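Local coordinates for rhamnonate dehydratase (PDB 3FXG), which probably catalyses the magnesium-dependent dehydration of rhamnonate, as a lyase of the enolase superfamily, at residues D137-N149 with D379-P391. Residues are numbered along the deposited sequence; the frame is centred on the assembly and turned at random.
Sequences DLALWDLLGKVRN and DLDKPGFGLTINP
With chi1 at -173°, Asp142 turns its carboxylate away from its own backbone N and over to the loop 379-391, while Phe385, whose CG lies beside its backbone N (chi1 -78°), sends its ring the other way, down the helix toward Leu138. One residue is thereby gripped twice. Its backbone Phe385 N gives Asp142 OD1 a hydrogen bond of 2.9 Å, almost straight at 177° and nearly in line with the C-O bond; its ring brings CE2 edge-on to 3.3 Å from Leu138 O. Leu138 CD2 meets CZ of the Phe385 ring at 3.7 Å, the two side chains crossing at about a right angle, and Trp141 CB packs obliquely against CE2. Tyr330 and His333 meet the same ring edge-to-face. In the bidomain architecture of the enolase superfamily, this joins helix 128-148, of the N-terminal capping domain, to the loop after strand 374-376, a strand that runs antiparallel to barrel strand 163-169. That loop makes a type II' turn from Pro383 to Gly386, in which Gly384, at positive phi, rests on Gly145 with 3.8 Å between their CA atoms and no side chain between the backbones. Each carboxylate oxygen takes two hydrogen bonds. A water donates to Asp142 OD1 and accepts from Leu387 N; Lys146 NZ, on an extended chain, bonds Asp142 OD2 on the syn side, somewhat out of the carboxylate plane, at 2.7 Å as a salt bridge, and Phe80 N donates to that oxygen too. Lys146 also lays CG across Pro383 CB at 4.1 Å, and Val5 of the second subunit packs on the same proline.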
ATOM      1  N   ASP A 137     -26.730  30.669  -1.942  1.00 11.41           N
ATOM      2  CA  ASP A 137     -27.379  29.428  -2.348  1.00 11.88           C
ATOM      3  C   ASP A 137     -28.609  29.167  -1.490  1.00 11.42           C
ATOM      4  O   ASP A 137     -29.657  28.791  -2.006  1.00 11.85           O
ATOM      5  CB  ASP A 137     -26.406  28.250  -2.220  1.00 11.57           C
ATOM      6  CG  ASP A 137     -27.002  26.941  -2.715  1.00 14.31           C
ATOM      7  OD1 ASP A 137     -27.222  26.804  -3.940  1.00 18.12           O
ATOM      8  OD2 ASP A 137     -27.256  26.048  -1.881  1.00 14.52           O
ATOM      9  N   LEU A 138     -28.478  29.361  -0.179  1.00 11.94           N
ATOM     10  CA  LEU A 138     -29.596  29.146   0.734  1.00 11.04           C
ATOM     11  C   LEU A 138     -30.735  30.116   0.419  1.00 13.01           C
ATOM     12  O   LEU A 138     -31.908  29.751   0.497  1.00 13.20           O
ATOM     13  CB  LEU A 138     -29.135  29.309   2.189  1.00 11.67           C
ATOM     14  CG  LEU A 138     -28.228  28.186   2.719  1.00 10.30           C
ATOM     15  CD1 LEU A 138     -27.683  28.544   4.100  1.00 12.24           C
ATOM     16  CD2 LEU A 138     -29.018  26.883   2.783  1.00 10.98           C
ATOM     17  N   ALA A 139     -30.393  31.350   0.057  1.00 11.73           N
ATOM     18  CA  ALA A 139     -31.413  32.336  -0.292  1.00 12.25           C
ATOM     19  C   ALA A 139     -32.125  31.875  -1.561  1.00 10.68           C
ATOM     20  O   ALA A 139     -33.324  32.089  -1.724  1.00 11.77           O
ATOM     21  CB  ALA A 139     -30.779  33.713  -0.506  1.00 11.97           C
ATOM     22  N   LEU A 140     -31.381  31.239  -2.460  1.00 10.55           N
ATOM     23  CA  LEU A 140     -31.962  30.734  -3.695  1.00 11.37           C
ATOM     24  C   LEU A 140     -32.967  29.638  -3.365  1.00 11.68           C
ATOM     25  O   LEU A 140     -34.069  29.615  -3.914  1.00 12.71           O
ATOM     26  CB  LEU A 140     -30.873  30.183  -4.624  1.00 12.65           C
ATOM     27  CG  LEU A 140     -30.047  31.203  -5.411  1.00 14.52           C
ATOM     28  CD1 LEU A 140     -28.928  30.487  -6.158  1.00 14.40           C
ATOM     29  CD2 LEU A 140     -30.950  31.950  -6.395  1.00 13.45           C
ATOM     30  N   TRP A 141     -32.595  28.732  -2.462  1.00 10.84           N
ATOM     31  CA  TRP A 141     -33.503  27.654  -2.087  1.00 11.87           C
ATOM     32  C   TRP A 141     -34.742  28.192  -1.385  1.00 11.03           C
ATOM     33  O   TRP A 141     -35.841  27.689  -1.603  1.00 11.47           O
ATOM     34  CB  TRP A 141     -32.792  26.625  -1.204  1.00 13.23           C
ATOM     35  CG  TRP A 141     -31.974  25.650  -2.012  1.00 12.51           C
ATOM     36  CD1 TRP A 141     -30.621  25.670  -2.208  1.00 15.17           C
ATOM     37  CD2 TRP A 141     -32.472  24.536  -2.758  1.00 13.51           C
ATOM     38  NE1 TRP A 141     -30.246  24.631  -3.030  1.00 13.43           N
ATOM     39  CE2 TRP A 141     -31.363  23.921  -3.383  1.00 13.36           C
ATOM     40  CE3 TRP A 141     -33.749  23.997  -2.961  1.00 13.61           C
ATOM     41  CZ2 TRP A 141     -31.493  22.791  -4.195  1.00 13.61           C
ATOM     42  CZ3 TRP A 141     -33.880  22.873  -3.770  1.00 16.45           C
ATOM     43  CH2 TRP A 141     -32.754  22.282  -4.378  1.00 15.56           C
ATOM     44  N   ASP A 142     -34.564  29.215  -0.552  1.00 10.58           N
ATOM     45  CA  ASP A 142     -35.691  29.824   0.153  1.00 11.90           C
ATOM     46  C   ASP A 142     -36.651  30.384  -0.897  1.00 11.52           C
ATOM     47  O   ASP A 142     -37.866  30.222  -0.795  1.00 12.07           O
ATOM     48  CB  ASP A 142     -35.193  30.950   1.074  1.00 11.10           C
ATOM     49  CG  ASP A 142     -36.291  31.508   1.976  1.00 14.42           C
ATOM     50  OD1 ASP A 142     -36.932  30.722   2.708  1.00 12.94           O
ATOM     51  OD2 ASP A 142     -36.505  32.741   1.962  1.00 12.47           O
ATOM     52  N   LEU A 143     -36.091  31.037  -1.912  1.00 11.30           N
ATOM     53  CA  LEU A 143     -36.879  31.612  -2.997  1.00 12.12           C
ATOM     54  C   LEU A 143     -37.637  30.530  -3.767  1.00 12.58           C
ATOM     55  O   LEU A 143     -38.818  30.689  -4.082  1.00 13.32           O
ATOM     56  CB  LEU A 143     -35.962  32.381  -3.955  1.00 11.84           C
ATOM     57  CG  LEU A 143     -36.564  32.876  -5.274  1.00 11.79           C
ATOM     58  CD1 LEU A 143     -37.686  33.868  -4.992  1.00 13.38           C
ATOM     59  CD2 LEU A 143     -35.472  33.523  -6.117  1.00 12.47           C
ATOM     60  N   LEU A 144     -36.956  29.428  -4.074  1.00 12.46           N
ATOM     61  CA  LEU A 144     -37.585  28.335  -4.805  1.00 12.63           C
ATOM     62  C   LEU A 144     -38.768  27.765  -4.032  1.00 12.80           C
ATOM     63  O   LEU A 144     -39.820  27.481  -4.609  1.00 13.31           O
ATOM     64  CB  LEU A 144     -36.567  27.224  -5.093  1.00 13.27           C
ATOM     65  CG  LEU A 144     -35.457  27.569  -6.092  1.00 14.73           C
ATOM     66  CD1 LEU A 144     -34.497  26.392  -6.221  1.00 14.44           C
ATOM     67  CD2 LEU A 144     -36.071  27.910  -7.450  1.00 14.54           C
ATOM     68  N   GLY A 145     -38.596  27.599  -2.725  1.00 12.30           N
ATOM     69  CA  GLY A 145     -39.675  27.073  -1.912  1.00 12.62           C
ATOM     70  C   GLY A 145     -40.855  28.029  -1.878  1.00 13.31           C
ATOM     71  O   GLY A 145     -42.010  27.604  -1.913  1.00 14.42           O
ATOM     72  N   LYS A 146     -40.567  29.326  -1.818  1.00 12.68           N
ATOM     73  CA  LYS A 146     -41.624  30.329  -1.772  1.00 13.13           C
ATOM     74  C   LYS A 146     -42.388  30.428  -3.085  1.00 14.81           C
ATOM     75  O   LYS A 146     -43.613  30.557  -3.084  1.00 15.08           O
ATOM     76  CB  LYS A 146     -41.039  31.687  -1.371  1.00 12.45           C
ATOM     77  CG  LYS A 146     -40.722  31.740   0.112  1.00 14.52           C
ATOM     78  CD  LYS A 146     -39.930  32.962   0.520  1.00 14.28           C
ATOM     79  CE  LYS A 146     -39.710  32.947   2.026  1.00 16.52           C
ATOM     80  NZ  LYS A 146     -38.829  34.050   2.496  1.00 15.91           N
ATOM     81  N   VAL A 147     -41.679  30.349  -4.206  1.00 14.06           N
ATOM     82  CA  VAL A 147     -42.344  30.417  -5.501  1.00 15.25           C
ATOM     83  C   VAL A 147     -43.281  29.223  -5.694  1.00 15.27           C
ATOM     84  O   VAL A 147     -44.396  29.379  -6.191  1.00 14.90           O
ATOM     85  CB  VAL A 147     -41.324  30.458  -6.660  1.00 14.98           C
ATOM     86  CG1 VAL A 147     -42.052  30.368  -8.002  1.00 16.44           C
ATOM     87  CG2 VAL A 147     -40.520  31.754  -6.592  1.00 15.55           C
ATOM     88  N   ARG A 148     -42.833  28.038  -5.286  1.00 14.00           N
ATOM     89  CA  ARG A 148     -43.641  26.827  -5.422  1.00 15.16           C
ATOM     90  C   ARG A 148     -44.579  26.604  -4.244  1.00 14.49           C
ATOM     91  O   ARG A 148     -45.400  25.691  -4.264  1.00 15.28           O
ATOM     92  CB  ARG A 148     -42.737  25.602  -5.570  1.00 16.77           C
ATOM     93  CG  ARG A 148     -41.952  25.580  -6.865  1.00 18.79           C
ATOM     94  CD  ARG A 148     -40.991  24.422  -6.898  1.00 20.79           C
ATOM     95  NE  ARG A 148     -40.303  24.343  -8.181  1.00 20.88           N
ATOM     96  CZ  ARG A 148     -39.044  23.947  -8.319  1.00 21.54           C
ATOM     97  NH1 ARG A 148     -38.339  23.600  -7.249  1.00 25.52           N
ATOM     98  NH2 ARG A 148     -38.494  23.897  -9.522  1.00 19.31           N
ATOM     99  N   ASN A 149     -44.450  27.437  -3.218  1.00 14.65           N
ATOM    100  CA  ASN A 149     -45.275  27.314  -2.019  1.00 15.30           C
ATOM    101  C   ASN A 149     -45.050  25.953  -1.350  1.00 15.84           C
ATOM    102  O   ASN A 149     -46.001  25.292  -0.925  1.00 14.69           O
ATOM    103  CB  ASN A 149     -46.760  27.475  -2.362  1.00 16.20           C
ATOM    104  CG  ASN A 149     -47.623  27.634  -1.127  1.00 19.22           C
ATOM    105  OD1 ASN A 149     -48.790  27.235  -1.112  1.00 24.35           O
ATOM    106  ND2 ASN A 149     -47.057  28.230  -0.083  1.00 18.53           N
ATOM    107  N   ASP A 379     -43.410  20.915  11.873  1.00 12.50           N
ATOM    108  CA  ASP A 379     -42.739  22.148  12.289  1.00 14.14           C
ATOM    109  C   ASP A 379     -42.080  22.840  11.099  1.00 14.01           C
ATOM    110  O   ASP A 379     -41.873  24.055  11.109  1.00 14.35           O
ATOM    111  CB  ASP A 379     -41.644  21.865  13.331  1.00 14.96           C
ATOM    112  CG  ASP A 379     -42.187  21.304  14.632  1.00 17.51           C
ATOM    113  OD1 ASP A 379     -43.228  21.792  15.117  1.00 13.51           O
ATOM    114  OD2 ASP A 379     -41.550  20.381  15.185  1.00 18.39           O
ATOM    115  N   LEU A 380     -41.747  22.061  10.074  1.00 14.65           N
ATOM    116  CA  LEU A 380     -41.078  22.602   8.897  1.00 14.83           C
ATOM    117  C   LEU A 380     -42.006  22.918   7.730  1.00 16.05           C
ATOM    118  O   LEU A 380     -41.548  23.368   6.677  1.00 15.61           O
ATOM    119  CB  LEU A 380     -40.000  21.619   8.430  1.00 15.63           C
ATOM    120  CG  LEU A 380     -39.012  21.142   9.501  1.00 13.62           C
ATOM    121  CD1 LEU A 380     -37.994  20.201   8.875  1.00 14.42           C
ATOM    122  CD2 LEU A 380     -38.309  22.342  10.125  1.00 14.62           C
ATOM    123  N   ASP A 381     -43.305  22.698   7.911  1.00 16.48           N
ATOM    124  CA  ASP A 381     -44.250  22.950   6.829  1.00 17.47           C
ATOM    125  C   ASP A 381     -44.646  24.404   6.606  1.00 18.53           C
ATOM    126  O   ASP A 381     -45.760  24.822   6.921  1.00 19.24           O
ATOM    127  CB  ASP A 381     -45.506  22.085   6.997  1.00 16.84           C
ATOM    128  CG  ASP A 381     -45.263  20.632   6.614  1.00 16.25           C
ATOM    129  OD1 ASP A 381     -44.438  20.384   5.709  1.00 14.55           O
ATOM    130  OD2 ASP A 381     -45.903  19.738   7.199  1.00 13.78           O
ATOM    131  N   LYS A 382     -43.709  25.161   6.050  1.00 18.61           N
ATOM    132  CA  LYS A 382     -43.904  26.562   5.715  1.00 18.14           C
ATOM    133  C   LYS A 382     -43.096  26.770   4.436  1.00 18.02           C
ATOM    134  O   LYS A 382     -42.148  26.030   4.175  1.00 17.59           O
ATOM    135  CB  LYS A 382     -43.385  27.468   6.834  1.00 19.60           C
ATOM    136  CG  LYS A 382     -44.226  27.407   8.102  1.00 24.08           C
ATOM    137  CD  LYS A 382     -43.665  28.298   9.191  1.00 28.05           C
ATOM    138  CE  LYS A 382     -44.473  28.167  10.472  1.00 28.97           C
ATOM    139  NZ  LYS A 382     -43.823  28.859  11.618  1.00 31.09           N
ATOM    140  N   PRO A 383     -43.469  27.763   3.614  1.00 17.21           N
ATOM    141  CA  PRO A 383     -42.754  28.035   2.362  1.00 17.17           C
ATOM    142  C   PRO A 383     -41.252  28.263   2.549  1.00 15.61           C
ATOM    143  O   PRO A 383     -40.833  28.954   3.476  1.00 15.73           O
ATOM    144  CB  PRO A 383     -43.467  29.273   1.825  1.00 18.21           C
ATOM    145  CG  PRO A 383     -44.870  29.092   2.337  1.00 17.89           C
ATOM    146  CD  PRO A 383     -44.631  28.659   3.757  1.00 17.99           C
ATOM    147  N   GLY A 384     -40.449  27.679   1.663  1.00 14.03           N
ATOM    148  CA  GLY A 384     -39.006  27.840   1.751  1.00 13.29           C
ATOM    149  C   GLY A 384     -38.446  27.290   3.048  1.00 13.45           C
ATOM    150  O   GLY A 384     -38.769  26.168   3.436  1.00 12.18           O
ATOM    151  N   PHE A 385     -37.601  28.072   3.717  1.00 12.72           N
ATOM    152  CA  PHE A 385     -37.018  27.644   4.982  1.00 14.19           C
ATOM    153  C   PHE A 385     -37.906  28.049   6.156  1.00 14.44           C
ATOM    154  O   PHE A 385     -37.543  27.863   7.316  1.00 14.37           O
ATOM    155  CB  PHE A 385     -35.599  28.209   5.143  1.00 13.52           C
ATOM    156  CG  PHE A 385     -34.561  27.462   4.339  1.00 12.94           C
ATOM    157  CD1 PHE A 385     -34.294  26.120   4.604  1.00 12.90           C
ATOM    158  CD2 PHE A 385     -33.870  28.089   3.308  1.00 12.64           C
ATOM    159  CE1 PHE A 385     -33.356  25.414   3.852  1.00 12.38           C
ATOM    160  CE2 PHE A 385     -32.926  27.391   2.547  1.00 11.25           C
ATOM    161  CZ  PHE A 385     -32.671  26.054   2.819  1.00 10.22           C
ATOM    162  N   GLY A 386     -39.072  28.600   5.833  1.00 14.64           N
ATOM    163  CA  GLY A 386     -40.049  28.987   6.842  1.00 15.68           C
ATOM    164  C   GLY A 386     -39.697  30.044   7.869  1.00 16.82           C
ATOM    165  O   GLY A 386     -40.348  30.128   8.913  1.00 17.61           O
ATOM    166  N   LEU A 387     -38.688  30.859   7.587  1.00 17.26           N
ATOM    167  CA  LEU A 387     -38.288  31.903   8.522  1.00 18.12           C
ATOM    168  C   LEU A 387     -38.832  33.257   8.088  1.00 19.71           C
ATOM    169  O   LEU A 387     -38.667  33.664   6.941  1.00 19.64           O
ATOM    170  CB  LEU A 387     -36.763  31.961   8.628  1.00 18.07           C
ATOM    171  CG  LEU A 387     -36.105  30.722   9.237  1.00 17.89           C
ATOM    172  CD1 LEU A 387     -34.598  30.797   9.055  1.00 19.98           C
ATOM    173  CD2 LEU A 387     -36.466  30.622  10.710  1.00 20.34           C
ATOM    174  N   THR A 388     -39.486  33.948   9.015  1.00 20.59           N
ATOM    175  CA  THR A 388     -40.058  35.254   8.726  1.00 21.30           C
ATOM    176  C   THR A 388     -39.296  36.331   9.486  1.00 20.14           C
ATOM    177  O   THR A 388     -39.182  36.284  10.711  1.00 18.93           O
ATOM    178  CB  THR A 388     -41.539  35.303   9.129  1.00 22.81           C
ATOM    179  OG1 THR A 388     -41.654  35.083  10.538  1.00 28.85           O
ATOM    180  CG2 THR A 388     -42.316  34.221   8.412  1.00 22.81           C
ATOM    181  N   ILE A 389     -38.771  37.299   8.747  1.00 20.89           N
ATOM    182  CA  ILE A 389     -38.003  38.378   9.343  1.00 20.66           C
ATOM    183  C   ILE A 389     -38.819  39.209  10.327  1.00 22.11           C
ATOM    184  O   ILE A 389     -39.954  39.601  10.049  1.00 21.84           O
ATOM    185  CB  ILE A 389     -37.416  39.298   8.249  1.00 21.35           C
ATOM    186  CG1 ILE A 389     -36.431  38.501   7.390  1.00 20.23           C
ATOM    187  CG2 ILE A 389     -36.724  40.496   8.883  1.00 21.97           C
ATOM    188  CD1 ILE A 389     -35.817  39.289   6.251  1.00 22.43           C
ATOM    189  N   ASN A 390     -38.226  39.456  11.487  1.00 22.00           N
ATOM    190  CA  ASN A 390     -38.853  40.249  12.535  1.00 22.84           C
ATOM    191  C   ASN A 390     -38.822  41.716  12.101  1.00 23.66           C
ATOM    192  O   ASN A 390     -37.751  42.292  11.924  1.00 22.15           O
ATOM    193  CB  ASN A 390     -38.077  40.050  13.840  1.00 22.42           C
ATOM    194  CG  ASN A 390     -38.577  40.930  14.965  1.00 23.24           C
ATOM    195  OD1 ASN A 390     -39.608  41.587  14.847  1.00 23.54           O
ATOM    196  ND2 ASN A 390     -37.844  40.941  16.072  1.00 23.77           N
ATOM    197  N   PRO A 391     -40.002  42.336  11.912  1.00 24.47           N
ATOM    198  CA  PRO A 391     -40.088  43.740  11.495  1.00 24.80           C
ATOM    199  C   PRO A 391     -39.186  44.657  12.313  1.00 25.76           C
ATOM    200  O   PRO A 391     -38.571  45.580  11.778  1.00 25.99           O
ATOM    201  CB  PRO A 391     -41.568  44.063  11.688  1.00 25.09           C
ATOM    202  CG  PRO A 391     -42.228  42.762  11.371  1.00 25.20           C
ATOM    203  CD  PRO A 391     -41.349  41.770  12.112  1.00 24.61           C
TER
HETATM  204  O   HOH W   1     -37.089  31.543   5.311  1.00 16.35           O
HETATM  205  O   HOH W   2     -40.398  33.538   5.132  1.00 33.71           O